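Moesin/ezrin/radixin homolog 2 (Drosophila melanogaster, PDB 7EDR) is the fly Merlin, a FERM-domain protein of the ezrin-radixin-moesin family that probably links membrane proteins to the cell cortex and takes part in growth control. Local coordinates at residues Ser125-Ser130 with Met180-Met185; Val133-Gly138 with Asp188-Glu193. One frame throughout, in Å; residues are numbered along the deposited sequence.

Contact 1. Residues Ser125-Ser130 with Met180-Met185; sequences SVLLAS and MDHEPM
His182 reaches from a loop to the side of a helix and gives its ring N-H to Ser130. The bond runs from NE2 of His182 to OG of Ser130 at 2.9 Å. The hydroxyl oxygen lies 14° out of the ring plane but is displaced toward the CE1 side, so the bond is distinctly bent. Leu127 adds a looser contact, its CD1 lying 4.3 Å from CE1 of His182 in an oblique approach.

The Ser130 hydroxyl in turn donates to its own helix. OG of Ser130 is 2.8 Å from O of Leu127, approaching a lone pair of that oxygen within the carbonyl plane. With chi1 at 75°, OG of Ser130 lies between its backbone N and carbonyl carbon, and from there it can reach back one turn. The two bonds form a short relay from imidazole to hydroxyl to helix carbonyl, and they fix the rotation of the hydroxyl. The rings of Tyr131 and Trp178 also meet the His182 ring, each with planes at about 40°.

Within the alpha-helical central FERM lobe, the contact ties helix 122-137 to the loop between helices 168-179 and 187-198. Leu127 also packs on Trp178 of the first and Ile197 of the second.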
# COMPACT_ATOMS: atom_id res chain seq x y z
N SER C 125 29.05 -22.42 -1.14
CA SER C 125 29.00 -22.89 -2.52
C SER C 125 28.44 -24.30 -2.62
O SER C 125 27.82 -24.65 -3.63
CB SER C 125 30.39 -22.84 -3.16
OG SER C 125 31.26 -23.78 -2.54
N VAL C 126 28.64 -25.14 -1.59
CA VAL C 126 28.05 -26.47 -1.63
C VAL C 126 26.54 -26.38 -1.50
O VAL C 126 25.79 -27.04 -2.23
CB VAL C 126 28.65 -27.39 -0.56
CG1 VAL C 126 27.88 -28.70 -0.51
CG2 VAL C 126 30.11 -27.65 -0.84
N LEU C 127 26.06 -25.56 -0.56
CA LEU C 127 24.62 -25.36 -0.42
C LEU C 127 24.01 -24.83 -1.72
O LEU C 127 23.03 -25.38 -2.23
CB LEU C 127 24.34 -24.41 0.74
CG LEU C 127 22.90 -23.92 0.89
CD1 LEU C 127 21.96 -25.09 1.01
CD2 LEU C 127 22.81 -23.07 2.11
N LEU C 128 24.60 -23.76 -2.27
CA LEU C 128 24.12 -23.24 -3.54
C LEU C 128 24.11 -24.33 -4.60
O LEU C 128 23.18 -24.41 -5.42
CB LEU C 128 24.99 -22.06 -3.99
CG LEU C 128 24.91 -20.86 -3.04
CD1 LEU C 128 25.87 -19.79 -3.47
CD2 LEU C 128 23.49 -20.34 -3.04
N ALA C 129 25.13 -25.18 -4.60
CA ALA C 129 25.20 -26.22 -5.61
C ALA C 129 24.06 -27.21 -5.43
O ALA C 129 23.43 -27.63 -6.41
CB ALA C 129 26.56 -26.92 -5.55
N SER C 130 23.75 -27.57 -4.17
CA SER C 130 22.67 -28.54 -3.94
C SER C 130 21.31 -27.97 -4.33
O SER C 130 20.46 -28.71 -4.82
CB SER C 130 22.68 -29.00 -2.49
OG SER C 130 22.18 -28.02 -1.61
N MET C 180 19.73 -34.35 -0.97
CA MET C 180 18.77 -35.32 -0.45
C MET C 180 17.90 -34.76 0.67
O MET C 180 16.81 -35.28 0.92
CB MET C 180 19.47 -36.57 0.10
CG MET C 180 20.09 -37.49 -0.93
SD MET C 180 20.75 -38.99 -0.16
CE MET C 180 20.53 -38.66 1.60
N ASP C 181 18.36 -33.72 1.35
CA ASP C 181 17.76 -33.28 2.59
C ASP C 181 16.84 -32.08 2.41
O ASP C 181 16.21 -31.64 3.38
CB ASP C 181 18.86 -32.93 3.60
CG ASP C 181 18.33 -32.69 4.99
OD1 ASP C 181 18.70 -31.65 5.58
OD2 ASP C 181 17.57 -33.55 5.48
N HIS C 182 16.76 -31.53 1.20
CA HIS C 182 15.90 -30.37 0.98
C HIS C 182 14.45 -30.77 1.18
O HIS C 182 14.02 -31.84 0.73
CB HIS C 182 16.10 -29.81 -0.43
CG HIS C 182 17.47 -29.23 -0.67
ND1 HIS C 182 18.27 -28.75 0.35
CD2 HIS C 182 18.17 -29.05 -1.82
CE1 HIS C 182 19.40 -28.30 -0.16
NE2 HIS C 182 19.37 -28.49 -1.47
N GLU C 183 13.69 -29.92 1.87
CA GLU C 183 12.24 -30.06 1.82
C GLU C 183 11.80 -30.02 0.36
O GLU C 183 12.32 -29.20 -0.41
CB GLU C 183 11.55 -28.96 2.62
CG GLU C 183 10.97 -29.45 3.93
CD GLU C 183 10.61 -28.31 4.87
OE1 GLU C 183 9.86 -28.55 5.84
OE2 GLU C 183 11.10 -27.18 4.64
N PRO C 184 10.91 -30.90 -0.07
CA PRO C 184 10.61 -30.97 -1.50
C PRO C 184 9.86 -29.72 -1.93
O PRO C 184 8.65 -29.62 -1.75
CB PRO C 184 9.75 -32.24 -1.62
CG PRO C 184 9.07 -32.32 -0.29
CD PRO C 184 10.00 -31.73 0.74
N MET C 185 10.60 -28.74 -2.43
CA MET C 185 10.02 -27.50 -2.90
C MET C 185 9.88 -27.56 -4.42
O MET C 185 10.49 -28.40 -5.08
CB MET C 185 10.88 -26.30 -2.51
CG MET C 185 11.38 -26.29 -1.07
SD MET C 185 12.72 -25.09 -0.80
CE MET C 185 13.93 -26.08 0.11

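Contact 2. Residues Val133-Gly138 with Asp188-Glu193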
# COMPACT_ATOMS: atom_id res chain seq x y z
N VAL C 133 21.17 -28.09 -8.19
CA VAL C 133 20.84 -29.43 -8.64
C VAL C 133 19.34 -29.68 -8.51
O VAL C 133 18.68 -30.15 -9.45
CB VAL C 133 21.67 -30.46 -7.85
CG1 VAL C 133 21.15 -31.88 -8.06
CG2 VAL C 133 23.13 -30.34 -8.24
N HIS C 134 18.77 -29.34 -7.35
CA HIS C 134 17.33 -29.42 -7.15
C HIS C 134 16.56 -28.60 -8.18
O HIS C 134 15.47 -29.00 -8.61
CB HIS C 134 17.01 -28.94 -5.73
CG HIS C 134 15.61 -29.18 -5.27
ND1 HIS C 134 14.50 -28.97 -6.07
CD2 HIS C 134 15.13 -29.55 -4.06
CE1 HIS C 134 13.41 -29.21 -5.37
NE2 HIS C 134 13.76 -29.58 -4.15
N VAL C 135 17.11 -27.45 -8.61
CA VAL C 135 16.43 -26.66 -9.63
C VAL C 135 16.42 -27.40 -10.96
O VAL C 135 15.42 -27.38 -11.70
CB VAL C 135 17.07 -25.27 -9.76
CG1 VAL C 135 16.77 -24.68 -11.12
CG2 VAL C 135 16.57 -24.35 -8.66
N GLN C 136 17.51 -28.09 -11.29
CA GLN C 136 17.59 -28.71 -12.61
C GLN C 136 16.87 -30.05 -12.68
O GLN C 136 16.32 -30.39 -13.73
CB GLN C 136 19.04 -28.88 -13.02
CG GLN C 136 19.21 -29.48 -14.40
CD GLN C 136 20.67 -29.72 -14.74
OE1 GLN C 136 21.57 -29.16 -14.11
NE2 GLN C 136 20.91 -30.57 -15.73
N TYR C 137 16.84 -30.82 -11.59
CA TYR C 137 16.35 -32.19 -11.63
C TYR C 137 15.12 -32.44 -10.77
O TYR C 137 14.63 -33.57 -10.75
CB TYR C 137 17.44 -33.18 -11.20
CG TYR C 137 18.62 -33.21 -12.13
CD1 TYR C 137 18.53 -33.82 -13.37
CD2 TYR C 137 19.83 -32.63 -11.77
CE1 TYR C 137 19.61 -33.85 -14.25
CE2 TYR C 137 20.92 -32.65 -12.64
CZ TYR C 137 20.80 -33.26 -13.88
OH TYR C 137 21.87 -33.28 -14.74
N GLY C 138 14.63 -31.44 -10.04
CA GLY C 138 13.51 -31.63 -9.15
C GLY C 138 13.97 -32.17 -7.82
O GLY C 138 15.16 -32.40 -7.60
N ASP C 188 10.87 -23.30 -8.75
CA ASP C 188 10.89 -21.85 -8.58
C ASP C 188 11.03 -21.46 -7.11
O ASP C 188 11.61 -20.41 -6.81
CB ASP C 188 9.65 -21.20 -9.23
CG ASP C 188 8.41 -21.25 -8.33
OD1 ASP C 188 8.25 -20.37 -7.45
OD2 ASP C 188 7.57 -22.15 -8.53
N GLU C 189 10.55 -22.30 -6.19
CA GLU C 189 10.81 -22.02 -4.78
C GLU C 189 12.28 -22.17 -4.44
O GLU C 189 12.82 -21.40 -3.63
CB GLU C 189 9.98 -22.95 -3.90
CG GLU C 189 8.55 -22.48 -3.74
CD GLU C 189 7.62 -23.58 -3.29
OE1 GLU C 189 8.12 -24.68 -2.96
OE2 GLU C 189 6.39 -23.34 -3.26
N VAL C 190 12.95 -23.17 -5.03
CA VAL C 190 14.36 -23.36 -4.73
C VAL C 190 15.20 -22.27 -5.39
O VAL C 190 16.20 -21.84 -4.81
CB VAL C 190 14.80 -24.78 -5.15
CG1 VAL C 190 16.33 -24.92 -5.18
CG2 VAL C 190 14.16 -25.82 -4.22
N GLU C 191 14.79 -21.78 -6.57
CA GLU C 191 15.44 -20.60 -7.13
C GLU C 191 15.41 -19.45 -6.13
O GLU C 191 16.44 -18.83 -5.84
CB GLU C 191 14.79 -20.20 -8.45
CG GLU C 191 15.20 -21.04 -9.67
CD GLU C 191 14.53 -20.57 -10.98
OE1 GLU C 191 13.59 -19.75 -10.90
OE2 GLU C 191 14.96 -21.01 -12.08
N MET C 192 14.24 -19.20 -5.53
CA MET C 192 14.16 -18.10 -4.58
C MET C 192 15.06 -18.35 -3.37
O MET C 192 15.71 -17.41 -2.87
CB MET C 192 12.72 -17.86 -4.18
CG MET C 192 12.54 -16.66 -3.24
SD MET C 192 12.96 -15.02 -3.94
CE MET C 192 11.99 -15.03 -5.44
N GLU C 193 15.14 -19.60 -2.89
CA GLU C 193 16.01 -19.91 -1.75
C GLU C 193 17.47 -19.67 -2.10
O GLU C 193 18.24 -19.17 -1.28
CB GLU C 193 15.82 -21.36 -1.29
CG GLU C 193 14.47 -21.66 -0.67
CD GLU C 193 14.18 -20.80 0.55
OE1 GLU C 193 15.07 -20.68 1.42
OE2 GLU C 193 13.06 -20.23 0.64
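Val190 sets one methyl on the imidazole of His134 and the other against Val135. CG2 of Val190 stands over the centre of the His134 ring, 3.6 Å from the centroid and 6° off the normal, a CH-pi contact. The opposite face carries O of Gly138, 3.7 Å above the plane and offset toward the rim. The ring lies between the methyl and this oxygen, which also accepts a hydrogen bond from OH of Tyr179. At chi1 -170° the His134 ring extends opposite its own amide nitrogen, toward helix 187-198.

The second branch, CG1 of Val190, meets CG2 of Val135 at 3.5 Å. The two valines point past one another from opposing helices. Val135 CG2 also touches CG of Glu191 at 3.7 Å, where the Glu191 chain lies across the valine. The helix segments run nearly antiparallel, at 160°, with axes 8.8 Å apart.

No hydrogen bond joins the two segments, so apolar and CH-pi packing carries this contact. Nearby, Arg187 adds weak hydrogen bonds to O of Val135 and O of Gln136. Glu191 lends its aliphatic part here, while its OE2 is hydrogen-bonded to ND1 of His103 on helix 99-114. That charge may favour a protonated His103.

In the fold
From the N terminus, helix 122-137 comes first and supplies one side of both contacts. The chain then passes through helices 152-155, 158-161 and 168-179. Contact 1 closes this excursion at the loop after helix 168-179. Contact 2 starts later on the same helix 122-137 and closes its own loop at helix 187-198. The two closures cross rather than nest, since their segments alternate along the chain. Their centres lie 8 Å apart, and they touch directly. CB of His182 packs on CD2 of His134, and CB of Met185 on CG2 of Val190. Together they bind helix 122-137 to helix 187-198 and to the loop that precedes it, all inside the central FERM domain.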